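Local coordinates for capsule biosynthesis protein CapD proenzyme (Bacillus anthracis, PDB 3G9K), which cleaves the poly-gamma-D-glutamate capsule and links it through an amide bond to meso-diaminopimelic acid side chains of the peptidoglycan, at residues 244-247 with 248-252; 274-277 with 278-282; 297-301 with 302-306. All blocks are in the same frame, centred on the assembly; numbering follows the deposited sequence.

In the fold
The chain is the N-terminal piece of the CapD proenzyme, which matures into two polypeptides. The three contacts come in series near its modelled end, on one side of its centre. Contact 1 is about two turns of helix 242-254, contact 2 about two turns of the next helix, 264-284, and contact 3 joins the short helices 296-299 and 302-306. Centre to centre, contacts 1 and 2 are about 9 Å apart, 1 and 3 about 10 Å, and 2 and 3 about 13 Å. Each touches the other two; Leu246 and Leu249 also meet Tyr228 of strand 219-228. Contacts 1 and 2 meet the second CapD chain, placing helices 242-254 and 264-284 at that interface.

Contact 1. Residues 244-247 with 248-252; sequences TLLQ and MLKLA
Lys250 lies alongside Leu246, one turn further along helix 242-254, in the i to i+4 pairing of an alpha-helix. This helix packs on the sheet of an Ntn-hydrolase fold, the fold of gamma-glutamyltransferases. From the backbone outward, Lys250 CB sits 3.3 Å from Leu246 O, and CG, turned back beside its own backbone N (chi1 -70°), lies 3.2 Å from the same Leu246 O. CG also meets the methyl Leu246 CD2 at 3.8 Å, and CD slides past the same methyl at 3.9 Å. Bends about the CG-CD and CD-CE bonds then carry NZ off the helix, where it forms a salt bridge with Asp302 OD1 and a hydrogen bond with Asn227 O. The aliphatic stem is thus held by its own helix, while these two partners probably balance the buried charge.

On another face, Leu245 swings CG away from its backbone N (chi1 166°). Its CD1 rests 3.9 Å from Leu249 CG, the two branched ends crossing obliquely. This pair reaches the second CapD chain, where Leu245 packs on Thr63 and Leu249 on Leu90 of that chain. Gln247 extends from the helix toward contact 3 and probably donates an NE2 hydrogen to Met299 O, while the selenomethionine Met248 packs on Ala278 of helix 264-284. Met248 CG lies 3.3 Å from Thr244 O, and the extended chi2 carries SE alongside Thr244 CG2, at 4.3 Å. The backbone follows the alpha-helical i+4 to i pattern; in the last of these bonds between the two segments, Leu251 N reaches Gln247 O at 2.7 Å, with an N-H...O angle of 170°.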
loop_
_atom_site.group_PDB
_atom_site.type_symbol
_atom_site.label_atom_id
_atom_site.label_comp_id
_atom_site.label_asym_id
_atom_site.label_seq_id
_atom_site.Cartn_x
_atom_site.Cartn_y
_atom_site.Cartn_z
ATOM N N THR A 244 9.558 -12.016 -1.927
ATOM C CA THR A 244 9.981 -11.689 -3.286
ATOM C C THR A 244 10.795 -10.404 -3.317
ATOM O O THR A 244 11.799 -10.334 -3.983
ATOM C CB THR A 244 8.770 -11.578 -4.217
ATOM O OG1 THR A 244 8.036 -12.803 -4.186
ATOM C CG2 THR A 244 9.192 -11.287 -5.658
ATOM N N LEU A 245 10.348 -9.384 -2.592
ATOM C CA LEU A 245 11.058 -8.104 -2.572
ATOM C C LEU A 245 12.444 -8.257 -1.976
ATOM O O LEU A 245 13.424 -7.778 -2.549
ATOM C CB LEU A 245 10.254 -7.071 -1.767
ATOM C CG LEU A 245 10.973 -5.788 -1.366
ATOM C CD1 LEU A 245 11.630 -5.068 -2.552
ATOM C CD2 LEU A 245 9.949 -4.887 -0.642
ATOM N N LEU A 246 12.538 -8.968 -0.853
ATOM C CA LEU A 246 13.823 -9.154 -0.174
ATOM C C LEU A 246 14.828 -10.049 -0.951
ATOM O O LEU A 246 16.025 -9.789 -0.959
ATOM C CB LEU A 246 13.593 -9.768 1.212
ATOM C CG LEU A 246 14.395 -9.226 2.391
ATOM C CD1 LEU A 246 14.304 -10.176 3.586
ATOM C CD2 LEU A 246 15.804 -8.815 2.067
ATOM N N GLN A 247 14.331 -11.120 -1.545
ATOM C CA GLN A 247 15.105 -11.887 -2.512
ATOM C C GLN A 247 15.713 -11.015 -3.626
ATOM O O GLN A 247 16.914 -11.129 -3.931
ATOM C CB GLN A 247 14.223 -12.963 -3.158
ATOM C CG GLN A 247 13.858 -14.096 -2.231
ATOM C CD GLN A 247 12.871 -15.071 -2.853
ATOM O OE1 GLN A 247 12.197 -14.754 -3.843
ATOM N NE2 GLN A 247 12.795 -16.293 -2.278
HETATM N N MSE A 248 14.894 -10.185 -4.212
HETATM C CA MSE A 248 15.334 -9.271 -5.264
HETATM C C MSE A 248 16.373 -8.256 -4.776
HETATM O O MSE A 248 17.349 -7.984 -5.476
HETATM C CB MSE A 248 14.147 -8.555 -5.899
HETATM C CG MSE A 248 13.312 -9.425 -6.820
HETATM SE SE MSE A 248 11.839 -8.529 -7.662
HETATM C CE MSE A 248 12.770 -7.098 -8.553
ATOM N N LEU A 249 16.137 -7.677 -3.597
ATOM C CA LEU A 249 17.113 -6.777 -2.994
ATOM C C LEU A 249 18.443 -7.506 -2.777
ATOM O O LEU A 249 19.492 -6.964 -3.095
ATOM C CB LEU A 249 16.609 -6.219 -1.661
ATOM C CG LEU A 249 15.423 -5.228 -1.708
ATOM C CD1 LEU A 249 14.902 -4.995 -0.296
ATOM C CD2 LEU A 249 15.797 -3.871 -2.384
ATOM N N LYS A 250 18.375 -8.716 -2.213
ATOM C CA LYS A 250 19.576 -9.497 -1.908
ATOM C C LYS A 250 20.294 -9.957 -3.188
ATOM O O LYS A 250 21.523 -9.840 -3.280
ATOM C CB LYS A 250 19.244 -10.658 -0.991
ATOM C CG LYS A 250 18.873 -10.232 0.415
ATOM C CD LYS A 250 18.623 -11.432 1.297
ATOM C CE LYS A 250 19.946 -12.089 1.724
ATOM N NZ LYS A 250 20.679 -11.343 2.790
ATOM N N LEU A 251 19.536 -10.442 -4.166
ATOM C CA LEU A 251 20.059 -10.679 -5.517
ATOM C C LEU A 251 20.756 -9.454 -6.147
ATOM O O LEU A 251 21.826 -9.593 -6.745
ATOM C CB LEU A 251 18.942 -11.194 -6.434
ATOM C CG LEU A 251 18.547 -12.678 -6.243
ATOM C CD1 LEU A 251 17.192 -13.028 -6.885
ATOM C CD2 LEU A 251 19.675 -13.569 -6.815
ATOM N N ALA A 252 20.159 -8.255 -6.034
ATOM C CA ALA A 252 20.756 -7.042 -6.600
ATOM C C ALA A 252 22.043 -6.639 -5.874
ATOM O O ALA A 252 23.001 -6.189 -6.500
ATOM C CB ALA A 252 19.730 -5.888 -6.602
#

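Contact 2. Residues 274-277 with 278-282; sequences ISRI and AYQDR
With chi1 at -77°, Gln280 sets CG opposite its own carbonyl carbon and back over the preceding turn, 3.0 Å from Arg276 O. The chain then runs on extended, and its amide NE2 comes within 4.2 Å of Arg276 CD. The backbone closes the same turn: Gln280 N bonds to Arg276 O at 2.8 Å. Beyond CD, the Arg276 guanidinium uses NH1 for a salt bridge with Glu272 OE1, one turn earlier.

Tyr279 has a similar first torsion (chi1 -81°), which lays its ring beside Ser275, with Ser275 CB 4.3 Å from Tyr279 CE2. The Arg276-Gln280 and Ser275-Tyr279 pairs are i to i+4 contacts inside the long helix 264-284, whose faces serve different neighbours in the Ntn-hydrolase fold. The Tyr279 face meets the second CapD chain: Tyr279 OH bonds to Asn80 O of that chain and its ring stacks on Phe59 of that chain, which also receives Arg282 in a cation-pi contact. The face bearing Ile274 and Ala278 packs on helix 242-254. Within that face, Ala278 CB lies 3.6 Å from Ile274 O, and Ala278 N bonds to the same oxygen at 3.1 Å. Asp281 N meets Ile277 O at 3.1 Å in the carbonyl plane, a nearly straight bond at 174°.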
loop_
_atom_site.group_PDB
_atom_site.type_symbol
_atom_site.label_atom_id
_atom_site.label_comp_id
_atom_site.label_asym_id
_atom_site.label_seq_id
_atom_site.Cartn_x
_atom_site.Cartn_y
_atom_site.Cartn_z
ATOM N N ILE A 274 16.918 -10.522 -12.407
ATOM C CA ILE A 274 16.679 -10.680 -10.957
ATOM C C ILE A 274 15.189 -10.824 -10.629
ATOM O O ILE A 274 14.813 -11.636 -9.779
ATOM C CB ILE A 274 17.287 -9.493 -10.153
ATOM C CG1 ILE A 274 18.818 -9.541 -10.194
ATOM C CG2 ILE A 274 16.814 -9.514 -8.690
ATOM C CD1 ILE A 274 19.513 -8.270 -9.741
ATOM N N SER A 275 14.342 -10.048 -11.313
ATOM C CA SER A 275 12.909 -10.096 -11.066
ATOM C C SER A 275 12.260 -11.383 -11.582
ATOM O O SER A 275 11.405 -11.934 -10.920
ATOM C CB SER A 275 12.192 -8.867 -11.635
ATOM O OG SER A 275 12.425 -8.720 -13.011
ATOM N N ARG A 276 12.641 -11.869 -12.759
ATOM C CA ARG A 276 12.013 -13.112 -13.227
ATOM C C ARG A 276 12.500 -14.306 -12.396
ATOM O O ARG A 276 11.716 -15.177 -12.087
ATOM C CB ARG A 276 12.146 -13.322 -14.739
ATOM C CG ARG A 276 13.513 -13.590 -15.237
ATOM C CD ARG A 276 13.530 -14.515 -16.476
ATOM N NE ARG A 276 14.939 -14.804 -16.728
ATOM C CZ ARG A 276 15.733 -14.098 -17.532
ATOM N NH1 ARG A 276 15.258 -13.110 -18.275
ATOM N NH2 ARG A 276 17.016 -14.418 -17.641
ATOM N N ILE A 277 13.752 -14.304 -11.954
ATOM C CA ILE A 277 14.198 -15.340 -11.016
ATOM C C ILE A 277 13.286 -15.367 -9.790
ATOM O O ILE A 277 12.703 -16.385 -9.460
ATOM C CB ILE A 277 15.646 -15.135 -10.536
ATOM C CG1 ILE A 277 16.635 -15.401 -11.678
ATOM C CG2 ILE A 277 15.955 -16.095 -9.399
ATOM C CD1 ILE A 277 18.082 -14.997 -11.366
ATOM N N ALA A 278 13.150 -14.223 -9.132
ATOM C CA ALA A 278 12.347 -14.149 -7.919
ATOM C C ALA A 278 10.867 -14.446 -8.179
ATOM O O ALA A 278 10.241 -15.163 -7.399
ATOM C CB ALA A 278 12.517 -12.793 -7.262
ATOM N N TYR A 279 10.305 -13.901 -9.259
ATOM C CA TYR A 279 8.894 -14.151 -9.580
ATOM C C TYR A 279 8.664 -15.631 -9.852
ATOM O O TYR A 279 7.641 -16.193 -9.450
ATOM C CB TYR A 279 8.424 -13.341 -10.781
ATOM C CG TYR A 279 8.060 -11.887 -10.471
ATOM C CD1 TYR A 279 6.844 -11.352 -10.898
ATOM C CD2 TYR A 279 8.930 -11.058 -9.756
ATOM C CE1 TYR A 279 6.511 -10.032 -10.635
ATOM C CE2 TYR A 279 8.600 -9.727 -9.483
ATOM C CZ TYR A 279 7.401 -9.219 -9.933
ATOM O OH TYR A 279 7.065 -7.904 -9.669
ATOM N N GLN A 280 9.623 -16.262 -10.527
ATOM C CA GLN A 280 9.568 -17.711 -10.741
ATOM C C GLN A 280 9.475 -18.475 -9.418
ATOM O O GLN A 280 8.561 -19.284 -9.208
ATOM C CB GLN A 280 10.801 -18.175 -11.516
ATOM C CG GLN A 280 10.738 -17.865 -12.999
ATOM C CD GLN A 280 11.940 -18.401 -13.755
ATOM O OE1 GLN A 280 12.841 -19.035 -13.167
ATOM N NE2 GLN A 280 11.968 -18.152 -15.062
ATOM N N ASP A 281 10.434 -18.205 -8.538
ATOM C CA ASP A 281 10.496 -18.798 -7.203
ATOM C C ASP A 281 9.175 -18.668 -6.422
ATOM O O ASP A 281 8.787 -19.580 -5.690
ATOM C CB ASP A 281 11.628 -18.126 -6.409
ATOM C CG ASP A 281 12.249 -19.045 -5.385
ATOM O OD1 ASP A 281 13.222 -19.740 -5.731
ATOM O OD2 ASP A 281 11.782 -19.064 -4.231
ATOM N N ARG A 282 8.502 -17.524 -6.562
ATOM C CA ARG A 282 7.192 -17.306 -5.942
ATOM C C ARG A 282 6.154 -18.204 -6.586
ATOM O O ARG A 282 5.276 -18.732 -5.912
ATOM C CB ARG A 282 6.769 -15.846 -6.114
ATOM C CG ARG A 282 5.486 -15.430 -5.406
ATOM C CD ARG A 282 5.264 -13.949 -5.688
ATOM N NE ARG A 282 4.023 -13.401 -5.145
ATOM C CZ ARG A 282 2.863 -13.342 -5.794
ATOM N NH1 ARG A 282 1.818 -12.783 -5.198
ATOM N NH2 ARG A 282 2.730 -13.831 -7.025
#

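Contact 3. Residues 297-301 with 302-306; sequences NKMVS and DKYIS
The Tyr304 ring lies against the Met299 backbone: Met299 CA sits over one face, 4.0 Å from the ring centroid and 17° off the normal, a CH-pi contact. Lys298 O approaches the same ring obliquely, and Met299 O comes 3.3 Å from Tyr304 CD2. The motif is an N-cap: Ser301 ends the link from helix 296-299 and starts helix 302-306. Met299, a selenomethionine, runs beside the tyrosine in the same direction, and its bend at chi3 brings CE to 3.9 Å from Tyr304 OH. That hydroxyl probably hydrogen-bonds to Asp281 OD2 of helix 264-284.

Ser301 OG stands between its backbone N and carbonyl carbon (chi1 67°), which puts it within reach of both Lys298 O and Tyr304 N. It accepts the capping bond from Tyr304 N at 3.1 Å and donates to Lys298 O at 2.8 Å, tying Lys298, in the short, weakly bonded helical turn, to the start of helix 302-306. The first full turn closes with Ile305 N bonding to Ser301 O at 2.9 Å, nearly straight and almost in line with the carbonyl. Ile305 CD1 folds back to 3.7 Å from Val300 C, while Val300 packs on Leu246 of helix 242-254. Asp302 O accepts from Ser306 N at 2.9 Å and, from the opposite face of its plane, from Ser306 OG.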
loop_
_atom_site.group_PDB
_atom_site.type_symbol
_atom_site.label_atom_id
_atom_site.label_comp_id
_atom_site.label_asym_id
_atom_site.label_seq_id
_atom_site.Cartn_x
_atom_site.Cartn_y
_atom_site.Cartn_z
ATOM N N ASN A 297 11.472 -16.997 6.410
ATOM C CA ASN A 297 12.806 -16.524 6.788
ATOM C C ASN A 297 13.921 -17.296 6.092
ATOM O O ASN A 297 14.986 -16.747 5.778
ATOM C CB ASN A 297 13.004 -16.619 8.292
ATOM C CG ASN A 297 12.234 -15.574 9.057
ATOM O OD1 ASN A 297 11.559 -14.719 8.484
ATOM N ND2 ASN A 297 12.340 -15.633 10.382
ATOM N N LYS A 298 13.666 -18.575 5.856
ATOM C CA LYS A 298 14.597 -19.430 5.159
ATOM C C LYS A 298 14.583 -19.106 3.659
ATOM O O LYS A 298 15.597 -19.238 2.984
ATOM C CB LYS A 298 14.273 -20.903 5.453
ATOM C CG LYS A 298 14.360 -21.237 6.962
ATOM C CD LYS A 298 13.956 -22.691 7.308
ATOM C CE LYS A 298 13.872 -22.904 8.838
ATOM N NZ LYS A 298 14.800 -23.983 9.342
HETATM N N MSE A 299 13.483 -18.624 3.168
HETATM C CA MSE A 299 13.384 -18.249 1.756
HETATM C C MSE A 299 14.101 -16.928 1.416
HETATM O O MSE A 299 14.271 -16.592 0.244
HETATM C CB MSE A 299 11.920 -18.174 1.329
HETATM C CG MSE A 299 11.197 -19.507 1.311
HETATM SE SE MSE A 299 9.399 -19.293 0.594
HETATM C CE MSE A 299 9.826 -19.242 -1.300
ATOM N N VAL A 300 14.503 -16.154 2.411
ATOM C CA VAL A 300 15.233 -14.875 2.217
ATOM C C VAL A 300 16.664 -14.924 2.802
ATOM O O VAL A 300 17.366 -13.893 2.902
ATOM C CB VAL A 300 14.434 -13.711 2.849
ATOM C CG1 VAL A 300 13.078 -13.572 2.165
ATOM C CG2 VAL A 300 14.253 -13.955 4.337
ATOM N N SER A 301 17.086 -16.129 3.198
ATOM C CA SER A 301 18.406 -16.359 3.780
ATOM C C SER A 301 19.497 -16.286 2.715
ATOM O O SER A 301 19.264 -16.623 1.552
ATOM C CB SER A 301 18.448 -17.755 4.449
ATOM O OG SER A 301 18.357 -18.787 3.473
ATOM N N ASP A 302 20.697 -15.875 3.119
ATOM C CA ASP A 302 21.842 -15.851 2.194
ATOM C C ASP A 302 22.004 -17.171 1.434
ATOM O O ASP A 302 22.311 -17.172 0.237
ATOM C CB ASP A 302 23.150 -15.526 2.925
ATOM C CG ASP A 302 23.229 -14.086 3.388
ATOM O OD1 ASP A 302 22.693 -13.204 2.686
ATOM O OD2 ASP A 302 23.844 -13.830 4.453
ATOM N N LYS A 303 21.772 -18.286 2.122
ATOM C CA LYS A 303 21.966 -19.605 1.509
ATOM C C LYS A 303 20.873 -19.938 0.498
ATOM O O LYS A 303 21.139 -20.557 -0.534
ATOM C CB LYS A 303 22.080 -20.702 2.580
ATOM C CG LYS A 303 23.530 -20.915 3.108
ATOM C CD LYS A 303 23.782 -22.383 3.467
ATOM C CE LYS A 303 25.109 -22.611 4.209
ATOM N NZ LYS A 303 25.479 -24.068 4.263
ATOM N N TYR A 304 19.644 -19.516 0.773
ATOM C CA TYR A 304 18.578 -19.700 -0.204
ATOM C C TYR A 304 18.839 -18.845 -1.446
ATOM O O TYR A 304 18.709 -19.339 -2.565
ATOM C CB TYR A 304 17.208 -19.362 0.387
ATOM C CG TYR A 304 16.059 -19.777 -0.502
ATOM C CD1 TYR A 304 15.427 -20.997 -0.318
ATOM C CD2 TYR A 304 15.628 -18.967 -1.543
ATOM C CE1 TYR A 304 14.386 -21.391 -1.126
ATOM C CE2 TYR A 304 14.597 -19.352 -2.363
ATOM C CZ TYR A 304 13.972 -20.567 -2.154
ATOM O OH TYR A 304 12.924 -20.957 -2.967
ATOM N N ILE A 305 19.191 -17.572 -1.238
ATOM C CA ILE A 305 19.533 -16.658 -2.344
ATOM C C ILE A 305 20.708 -17.227 -3.176
ATOM O O ILE A 305 20.704 -17.127 -4.409
ATOM C CB ILE A 305 19.842 -15.201 -1.853
ATOM C CG1 ILE A 305 18.548 -14.366 -1.735
ATOM C CG2 ILE A 305 20.754 -14.466 -2.825
ATOM C CD1 ILE A 305 17.545 -14.898 -0.753
ATOM N N SER A 306 21.693 -17.818 -2.488
ATOM C CA SER A 306 22.818 -18.549 -3.127
ATOM C C SER A 306 22.369 -19.538 -4.185
ATOM O O SER A 306 22.965 -19.618 -5.265
ATOM C CB SER A 306 23.609 -19.355 -2.092
ATOM O OG SER A 306 24.534 -18.548 -1.406
#